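Orotidine 5'-phosphate decarboxylase (Pyrococcus horikoshii, PDB 2CZD) probably catalyses the decarboxylation of orotidine 5'-monophosphate to uridine 5'-monophosphate, the last step of de novo UMP biosynthesis, as a homodimer. Local coordinates at residues Asp57-Asp62 with Ile103-Met108; Arg72-Phe75 with Tyr81-Val84; Met94-Lys97 with Glu101-Met104; Phe134-Pro139 with Asp151-Gly156. All blocks are in the same frame, centred on the assembly; numbering follows the deposited sequence.

Interaction 1. Residues Asp57-Asp62 with Ile103-Met108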
# COMPACT_ATOMS: atom_id res chain seq x y z
N ASP B 57 -5.33 -2.08 -8.18
CA ASP B 57 -3.88 -1.85 -8.17
C ASP B 57 -3.54 -1.20 -6.84
O ASP B 57 -3.31 0.01 -6.76
CB ASP B 57 -3.50 -0.94 -9.35
CG ASP B 57 -2.00 -0.83 -9.53
OD1 ASP B 57 -1.25 -1.29 -8.64
OD2 ASP B 57 -1.55 -0.26 -10.55
N LEU B 58 -3.54 -2.02 -5.80
CA LEU B 58 -3.25 -1.50 -4.45
C LEU B 58 -1.79 -1.67 -4.03
O LEU B 58 -1.32 -0.92 -3.17
CB LEU B 58 -4.14 -2.19 -3.43
CG LEU B 58 -5.62 -2.26 -3.79
CD1 LEU B 58 -6.39 -2.91 -2.63
CD2 LEU B 58 -6.15 -0.87 -4.09
N LYS B 59 -1.09 -2.62 -4.64
CA LYS B 59 0.31 -2.94 -4.28
C LYS B 59 0.38 -3.12 -2.77
O LYS B 59 1.19 -2.50 -2.07
CB LYS B 59 1.27 -1.86 -4.76
CG LYS B 59 1.33 -1.76 -6.29
CD LYS B 59 2.50 -0.91 -6.78
CE LYS B 59 2.53 -0.76 -8.32
NZ LYS B 59 1.33 -0.01 -8.84
N LEU B 60 -0.49 -4.01 -2.28
CA LEU B 60 -0.56 -4.25 -0.84
C LEU B 60 0.80 -4.70 -0.31
O LEU B 60 1.47 -5.56 -0.90
CB LEU B 60 -1.63 -5.29 -0.49
CG LEU B 60 -3.08 -4.85 -0.77
CD1 LEU B 60 -4.02 -5.98 -0.28
CD2 LEU B 60 -3.40 -3.50 -0.09
N ALA B 61 1.17 -4.11 0.83
CA ALA B 61 2.47 -4.35 1.44
C ALA B 61 2.36 -4.28 2.97
O ALA B 61 3.26 -3.79 3.66
CB ALA B 61 3.45 -3.29 0.93
N ASP B 62 1.25 -4.75 3.50
CA ASP B 62 1.08 -4.71 4.94
C ASP B 62 1.27 -6.09 5.58
O ASP B 62 1.64 -7.08 4.90
CB ASP B 62 -0.32 -4.16 5.28
CG ASP B 62 -0.30 -3.23 6.48
OD1 ASP B 62 0.15 -3.65 7.56
OD2 ASP B 62 -0.74 -2.07 6.35
N ILE B 103 -2.17 -10.54 -8.48
CA ILE B 103 -1.15 -10.22 -9.48
C ILE B 103 0.01 -9.74 -8.61
O ILE B 103 -0.18 -8.86 -7.77
CB ILE B 103 -1.62 -9.09 -10.42
CG1 ILE B 103 -2.71 -9.64 -11.34
CG2 ILE B 103 -0.41 -8.54 -11.23
CD1 ILE B 103 -3.52 -8.56 -12.06
N MET B 104 1.20 -10.29 -8.80
CA MET B 104 2.35 -9.94 -7.96
C MET B 104 3.34 -8.98 -8.58
O MET B 104 3.61 -9.03 -9.76
CB MET B 104 3.09 -11.22 -7.54
CG MET B 104 2.26 -12.12 -6.64
SD MET B 104 3.02 -13.75 -6.33
CE MET B 104 4.54 -13.28 -5.43
N VAL B 105 3.90 -8.10 -7.75
CA VAL B 105 4.90 -7.14 -8.20
C VAL B 105 6.27 -7.78 -8.05
O VAL B 105 6.69 -8.13 -6.93
CB VAL B 105 4.91 -5.85 -7.34
CG1 VAL B 105 6.08 -4.94 -7.78
CG2 VAL B 105 3.57 -5.12 -7.45
N VAL B 106 6.97 -7.93 -9.17
CA VAL B 106 8.30 -8.50 -9.15
C VAL B 106 9.37 -7.53 -9.65
O VAL B 106 10.56 -7.77 -9.48
CB VAL B 106 8.37 -9.81 -9.98
CG1 VAL B 106 7.32 -10.78 -9.47
CG2 VAL B 106 8.19 -9.52 -11.48
N GLU B 107 8.94 -6.44 -10.26
CA GLU B 107 9.86 -5.45 -10.81
C GLU B 107 9.07 -4.15 -10.97
O GLU B 107 7.88 -4.19 -11.30
CB GLU B 107 10.37 -5.92 -12.17
CG GLU B 107 11.43 -5.01 -12.78
CD GLU B 107 12.01 -5.58 -14.07
OE1 GLU B 107 12.48 -6.74 -14.05
OE2 GLU B 107 12.02 -4.87 -15.08
N MET B 108 9.71 -3.01 -10.73
CA MET B 108 9.01 -1.74 -10.88
C MET B 108 9.66 -0.82 -11.91
O MET B 108 10.81 -1.01 -12.30
CB MET B 108 8.83 -1.06 -9.52
CG MET B 108 7.71 -1.74 -8.76
SD MET B 108 7.41 -1.03 -7.14
CE MET B 108 6.30 0.32 -7.57
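The active site at the mouth of the TIM barrel frames this contact, where Lys59, the residue assigned as proton donor, lies against Val105, near the end of strand 101-105, and Met108 of the loop that follows. The ionic end of the lysine is gripped by acids, while its methylenes lie against apolar groups. The chain of Lys59 is extended until its last bond, where it turns (chi4 64°) and brings NZ back to Asp57. NZ stands 2.9 Å from Asp57 OD1 in a salt bridge, meeting the carboxylate on its syn side and 19° out of its plane; OD2 adds only a weak bond. Beside this bend the methylenes are covered by apolar groups: Val105 CG2 reaches Lys59 CG at 4.2 Å, while the terminal methyl CE of Met108 rests 4.0 Å from Lys59 CE, the thioether chain slanting across the lysine. Lys29 bridges Asp57 OD2, and Lys59 NZ has a second acid in Asp62 of the second subunit, so the charges are linked across the dimer interface. An alanine in place of Lys59 would probably leave Asp57 and that Asp62 without their shared ionic partner and strip the methyl groups of Val105 and Met108 of the aliphatic surface they cover. Such an alternating chain of lysines and aspartates, completed by a neighbouring subunit, is the hallmark of the orotidine 5'-phosphate decarboxylase active site.

Interaction 2. Residues Arg72-Phe75 with Tyr81-Val84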
# COMPACT_ATOMS: atom_id res chain seq x y z
N ARG B 72 -10.49 -8.46 1.79
CA ARG B 72 -11.87 -8.83 2.05
C ARG B 72 -12.81 -7.71 1.62
O ARG B 72 -13.80 -7.97 0.95
CB ARG B 72 -12.06 -9.13 3.54
CG ARG B 72 -13.45 -9.61 3.94
CD ARG B 72 -13.37 -10.27 5.31
NE ARG B 72 -14.56 -10.01 6.12
CZ ARG B 72 -15.75 -10.56 5.90
NH1 ARG B 72 -15.93 -11.41 4.89
NH2 ARG B 72 -16.77 -10.25 6.69
N LYS B 73 -12.49 -6.47 1.98
CA LYS B 73 -13.32 -5.32 1.61
C LYS B 73 -13.32 -5.04 0.10
O LYS B 73 -14.37 -4.79 -0.50
CB LYS B 73 -12.80 -4.07 2.34
CG LYS B 73 -13.64 -2.83 2.16
CD LYS B 73 -14.91 -2.92 3.00
CE LYS B 73 -15.68 -1.60 2.98
NZ LYS B 73 -16.94 -1.75 3.78
N VAL B 74 -12.14 -5.09 -0.52
CA VAL B 74 -12.00 -4.80 -1.94
C VAL B 74 -12.55 -5.90 -2.85
O VAL B 74 -13.26 -5.60 -3.82
CB VAL B 74 -10.51 -4.47 -2.24
CG1 VAL B 74 -10.28 -4.24 -3.71
CG2 VAL B 74 -10.13 -3.20 -1.47
N PHE B 75 -12.26 -7.17 -2.56
CA PHE B 75 -12.85 -8.25 -3.37
C PHE B 75 -14.35 -8.20 -3.11
O PHE B 75 -15.17 -8.44 -4.00
CB PHE B 75 -12.32 -9.63 -2.95
CG PHE B 75 -10.93 -9.93 -3.46
CD1 PHE B 75 -10.63 -9.88 -4.83
CD2 PHE B 75 -9.93 -10.34 -2.59
CE1 PHE B 75 -9.36 -10.24 -5.31
CE2 PHE B 75 -8.67 -10.70 -3.05
CZ PHE B 75 -8.38 -10.65 -4.41
N TYR B 81 -9.28 -8.99 -9.12
CA TYR B 81 -7.86 -9.23 -8.86
C TYR B 81 -7.30 -8.12 -8.01
O TYR B 81 -7.73 -6.98 -8.12
CB TYR B 81 -7.00 -9.25 -10.15
CG TYR B 81 -7.53 -10.11 -11.26
CD1 TYR B 81 -8.49 -9.61 -12.14
CD2 TYR B 81 -7.10 -11.43 -11.40
CE1 TYR B 81 -9.01 -10.42 -13.15
CE2 TYR B 81 -7.63 -12.25 -12.41
CZ TYR B 81 -8.59 -11.73 -13.27
OH TYR B 81 -9.16 -12.55 -14.22
N VAL B 82 -6.34 -8.45 -7.15
CA VAL B 82 -5.69 -7.43 -6.35
C VAL B 82 -4.20 -7.54 -6.60
O VAL B 82 -3.65 -8.65 -6.58
CB VAL B 82 -5.95 -7.64 -4.82
CG1 VAL B 82 -5.03 -6.74 -4.00
CG2 VAL B 82 -7.41 -7.33 -4.48
N ILE B 83 -3.55 -6.40 -6.87
CA ILE B 83 -2.10 -6.38 -7.06
C ILE B 83 -1.43 -6.29 -5.68
O ILE B 83 -1.76 -5.41 -4.87
CB ILE B 83 -1.67 -5.19 -7.95
CG1 ILE B 83 -2.24 -5.42 -9.35
CG2 ILE B 83 -0.13 -5.07 -8.02
CD1 ILE B 83 -1.96 -4.30 -10.37
N VAL B 84 -0.50 -7.20 -5.43
CA VAL B 84 0.19 -7.27 -4.14
C VAL B 84 1.69 -7.32 -4.34
O VAL B 84 2.18 -7.86 -5.34
CB VAL B 84 -0.25 -8.53 -3.36
CG1 VAL B 84 -1.74 -8.52 -3.14
CG2 VAL B 84 0.18 -9.78 -4.14
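Val74, on the inward side of helix 64-76, makes the first touch with strand 81-85: its CG1 methyl lies 4.3 Å from Val82 CG2, an apolar meeting of two branched side chains. One residue further along the helix, Phe75 takes up the larger share. With CG lying beside its backbone N (chi1 -78°), the ring swings from the helix toward the strand and lays one face over the same Val82 methyl. CG2 stands 3.8 Å from the ring centroid and 24° off the ring normal, a CH-pi contact displaced toward the rim, where CZ is nearest at 3.5 Å. The edge of the ring is occupied too, for CE1 approaches Tyr81 CA at 4.0 Å, close to the ring plane. An alanine at Phe75 would probably open a gap over the Val82 methyl and take away the aromatic face that packs between helix and strand here. Val96 of helix 90-97 packs on both Phe75 and Val82, so the next helix shares this layer. Helix residues closing over an outward-facing valine in this way are characteristic of the right-handed beta-alpha-beta crossover from which the TIM barrel is built.

Interaction 3. Residues Met94-Lys97 with Glu101-Met104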
# COMPACT_ATOMS: atom_id res chain seq x y z
N MET B 94 -0.12 -14.63 0.55
CA MET B 94 -1.16 -15.64 0.68
C MET B 94 -2.40 -15.17 1.43
O MET B 94 -3.50 -15.68 1.19
CB MET B 94 -0.59 -16.92 1.30
CG MET B 94 0.36 -17.69 0.38
SD MET B 94 -0.35 -18.12 -1.23
CE MET B 94 -1.61 -19.23 -0.76
N ALA B 95 -2.24 -14.17 2.29
CA ALA B 95 -3.42 -13.65 3.01
C ALA B 95 -4.41 -13.02 2.03
O ALA B 95 -5.63 -13.00 2.30
CB ALA B 95 -3.01 -12.65 4.07
N VAL B 96 -3.90 -12.51 0.91
CA VAL B 96 -4.75 -11.92 -0.11
C VAL B 96 -5.26 -13.02 -1.05
O VAL B 96 -6.44 -13.04 -1.37
CB VAL B 96 -3.98 -10.86 -0.94
CG1 VAL B 96 -4.90 -10.21 -1.96
CG2 VAL B 96 -3.39 -9.80 -0.01
N LYS B 97 -4.37 -13.91 -1.49
CA LYS B 97 -4.76 -14.98 -2.43
C LYS B 97 -5.87 -15.88 -1.85
O LYS B 97 -6.69 -16.44 -2.57
CB LYS B 97 -3.54 -15.83 -2.78
CG LYS B 97 -3.76 -16.75 -3.97
CD LYS B 97 -2.49 -17.48 -4.28
CE LYS B 97 -2.55 -18.18 -5.65
NZ LYS B 97 -3.69 -19.13 -5.76
N GLU B 101 -8.16 -13.70 -6.61
CA GLU B 101 -6.98 -13.78 -7.48
C GLU B 101 -6.06 -12.59 -7.32
O GLU B 101 -6.49 -11.46 -7.08
CB GLU B 101 -7.41 -13.97 -8.94
CG GLU B 101 -8.16 -15.29 -9.13
CD GLU B 101 -8.49 -15.59 -10.57
OE1 GLU B 101 -7.57 -16.00 -11.30
OE2 GLU B 101 -9.67 -15.41 -10.97
N ILE B 102 -4.77 -12.86 -7.47
CA ILE B 102 -3.77 -11.85 -7.27
C ILE B 102 -2.81 -11.70 -8.43
O ILE B 102 -2.65 -12.60 -9.26
CB ILE B 102 -2.91 -12.15 -6.01
CG1 ILE B 102 -2.22 -13.52 -6.14
CG2 ILE B 102 -3.80 -12.10 -4.76
CD1 ILE B 102 -1.06 -13.74 -5.13
N ILE B 103 -2.17 -10.54 -8.48
CA ILE B 103 -1.15 -10.22 -9.48
C ILE B 103 0.01 -9.74 -8.61
O ILE B 103 -0.18 -8.86 -7.77
CB ILE B 103 -1.62 -9.09 -10.42
CG1 ILE B 103 -2.71 -9.64 -11.34
CG2 ILE B 103 -0.41 -8.54 -11.23
CD1 ILE B 103 -3.52 -8.56 -12.06
N MET B 104 1.20 -10.29 -8.80
CA MET B 104 2.35 -9.94 -7.96
C MET B 104 3.34 -8.98 -8.58
O MET B 104 3.61 -9.03 -9.76
CB MET B 104 3.09 -11.22 -7.54
CG MET B 104 2.26 -12.12 -6.64
SD MET B 104 3.02 -13.75 -6.33
CE MET B 104 4.54 -13.28 -5.43
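Apolar packing between Val96 and Ile102 holds the end of helix 90-97 against strand 101-105, and its reach is a matter of single methyl groups. Val96 CG1, placed anti to its own backbone N at chi1 -177°, comes to 3.6 Å from Ile102 CG2, with the two side chains slanting across each other. The isoleucine is the centre of the contact: both of its branches are used, CG2 toward Val96 and the longer CG1-CD1 arm toward Lys97. That arm stands in the crowded position between backbone N and carbonyl carbon (chi1 59°), which turns it across the lysine.

A second kind of contact is made by the aliphatic part of Lys97. Its side chain crosses the isoleucine at about a right angle, so that CD1 of Ile102 meets Lys97 CB at 4.0 Å and CD at 4.1 Å. The helix backbone takes part as well, for Lys97 N lies 3.8 Å from Ile102 CG2. Outside the pair, Val96 also packs on Val82 and Phe75, and Ile131 of helix 121-131 touches Lys97.

Because the side-chain contacts are all between carbons, with one backbone nitrogen in simple packing contact, the fit of this piece of the barrel rests on shape and on burial of the isoleucine and valine, while the lysine adds its methylenes at the border of the contact, and the end of its chain leads away.

Interaction 4. Residues Phe134-Pro139 with Asp151-Gly156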
# COMPACT_ATOMS: atom_id res chain seq x y z
N PHE B 134 -2.27 -15.17 -10.53
CA PHE B 134 -2.84 -15.03 -11.88
C PHE B 134 -1.78 -14.44 -12.81
O PHE B 134 -1.64 -14.86 -13.96
CB PHE B 134 -4.06 -14.11 -11.85
CG PHE B 134 -4.57 -13.73 -13.23
CD1 PHE B 134 -4.26 -12.50 -13.79
CD2 PHE B 134 -5.36 -14.62 -13.95
CE1 PHE B 134 -4.73 -12.13 -15.05
CE2 PHE B 134 -5.84 -14.26 -15.21
CZ PHE B 134 -5.52 -13.02 -15.77
N GLY B 135 -1.05 -13.45 -12.31
CA GLY B 135 -0.03 -12.83 -13.14
C GLY B 135 0.96 -11.97 -12.38
O GLY B 135 0.92 -11.90 -11.15
N VAL B 136 1.87 -11.37 -13.14
CA VAL B 136 2.87 -10.45 -12.60
C VAL B 136 2.95 -9.29 -13.57
O VAL B 136 2.49 -9.38 -14.72
CB VAL B 136 4.30 -11.06 -12.46
CG1 VAL B 136 4.25 -12.26 -11.53
CG2 VAL B 136 4.86 -11.44 -13.83
N ILE B 137 3.52 -8.18 -13.11
CA ILE B 137 3.67 -7.01 -13.96
C ILE B 137 5.10 -6.91 -14.51
O ILE B 137 6.07 -7.18 -13.80
CB ILE B 137 3.31 -5.73 -13.18
CG1 ILE B 137 1.80 -5.72 -12.90
CG2 ILE B 137 3.76 -4.49 -13.96
CD1 ILE B 137 1.34 -4.54 -12.09
N ALA B 138 5.23 -6.59 -15.79
CA ALA B 138 6.56 -6.43 -16.40
C ALA B 138 6.59 -5.02 -16.97
O ALA B 138 5.91 -4.73 -17.97
CB ALA B 138 6.78 -7.45 -17.54
N PRO B 139 7.33 -4.12 -16.31
CA PRO B 139 7.43 -2.74 -16.80
C PRO B 139 7.70 -2.90 -18.28
O PRO B 139 8.77 -3.36 -18.66
CB PRO B 139 8.64 -2.20 -16.04
CG PRO B 139 8.52 -2.92 -14.69
CD PRO B 139 8.17 -4.33 -15.11
N ASP B 151 11.00 -15.44 -19.63
CA ASP B 151 11.95 -16.55 -19.68
C ASP B 151 12.19 -17.19 -18.32
O ASP B 151 12.72 -18.31 -18.24
CB ASP B 151 13.30 -16.10 -20.24
CG ASP B 151 13.24 -15.69 -21.70
OD1 ASP B 151 12.29 -16.08 -22.40
OD2 ASP B 151 14.18 -14.98 -22.15
N ARG B 152 11.83 -16.50 -17.24
CA ARG B 152 12.06 -17.01 -15.89
C ARG B 152 10.78 -17.40 -15.17
O ARG B 152 10.83 -18.11 -14.16
CB ARG B 152 12.81 -15.95 -15.07
CG ARG B 152 14.21 -15.74 -15.57
CD ARG B 152 14.84 -14.45 -15.10
NE ARG B 152 16.22 -14.42 -15.55
CZ ARG B 152 16.61 -14.26 -16.81
NH1 ARG B 152 17.91 -14.27 -17.11
NH2 ARG B 152 15.72 -14.06 -17.79
N LEU B 153 9.66 -16.96 -15.71
CA LEU B 153 8.35 -17.18 -15.11
C LEU B 153 7.64 -18.45 -15.56
O LEU B 153 7.59 -18.74 -16.76
CB LEU B 153 7.45 -15.96 -15.40
CG LEU B 153 6.09 -15.85 -14.69
CD1 LEU B 153 6.27 -15.54 -13.20
CD2 LEU B 153 5.30 -14.69 -15.33
N LYS B 154 7.09 -19.19 -14.61
CA LYS B 154 6.38 -20.43 -14.93
C LYS B 154 5.21 -20.19 -15.90
O LYS B 154 4.46 -19.20 -15.79
CB LYS B 154 5.85 -21.07 -13.65
CG LYS B 154 5.33 -22.49 -13.81
CD LYS B 154 4.57 -22.92 -12.56
CE LYS B 154 5.45 -22.90 -11.34
NZ LYS B 154 6.41 -24.03 -11.34
N GLU B 155 5.05 -21.10 -16.86
CA GLU B 155 3.95 -20.97 -17.81
C GLU B 155 2.67 -21.08 -17.00
O GLU B 155 2.61 -21.76 -15.96
CB GLU B 155 4.01 -22.07 -18.86
CG GLU B 155 3.96 -23.47 -18.27
CD GLU B 155 5.32 -24.08 -17.99
OE1 GLU B 155 6.30 -23.34 -17.72
OE2 GLU B 155 5.43 -25.32 -18.04
N GLY B 156 1.63 -20.41 -17.47
CA GLY B 156 0.40 -20.43 -16.72
C GLY B 156 0.25 -19.12 -15.98
O GLY B 156 -0.86 -18.73 -15.66
O HOH W 1 -2.93 -17.16 -14.86
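A single water grips two carbonyl groups: it donates to Gly156 O at 2.7 Å and to Phe134 O at 2.8 Å. The two acceptors lie 4.3 Å apart, Phe134 O from Gly156 O, and the angle at the water oxygen between them is 103°, close to tetrahedral. Both oxygens are acceptors and cannot bond each other, and the two O-H groups of one water serve them both. Gly156 has a positive phi, and a side chain in this conformation would press on the carbonyl oxygen of Glu155, which glycine avoids.

Further along, the joint turns apolar. Val136 of strand 135-137 and Leu153 of the loop following helix 144-150 reach toward each other tip to tip, with Val136 CG2 at 3.6 Å from Leu153 CD2. The other branches follow, CG1 of Val136 standing 4.2 Å from CD1 of Leu153. Leucine gets there by extending CG anti to its backbone N (chi1 -171°), while the valine offers both methyls. The two touching stretches run nearly opposite, 157° apart in direction.

Neighbouring elements hold this loop in place: Asn129 of helix 121-131 bonds the backbone of Arg152 and Lys154, and Ala128 of the same helix packs on Val136. Leu153 also touches Ile159 of strand 158-161.

The chemistry therefore divides the work: methyl packing closes the buried end, while at the solvent-facing end a water supplies the hydrogen bonds that two backbone acceptors cannot give each other.

The four contacts sit on neighbouring strands of one closed parallel barrel. Interactions 2 and 3 are successive helix-on-strand layers with centres about 8 Å apart, joined through strands 81-85 and 101-105, where Val84 N lies 2.9 Å from Ile103 O. Interaction 3 shares Ile103 and Met104 with interaction 1, whose centre is about 9 Å away; interaction 3 packs a surrounding helix on the outside of the strand, whereas interaction 1 carries the proton donor, Lys59. Interaction 4 joins on the far side of strand 101-105, with Met104 N 2.9 Å from Gly135 O. The centre of interaction 4 is about 13 Å from that of interaction 1, yet their segments touch, Pro139 CG lying 3.7 Å from Met108 C.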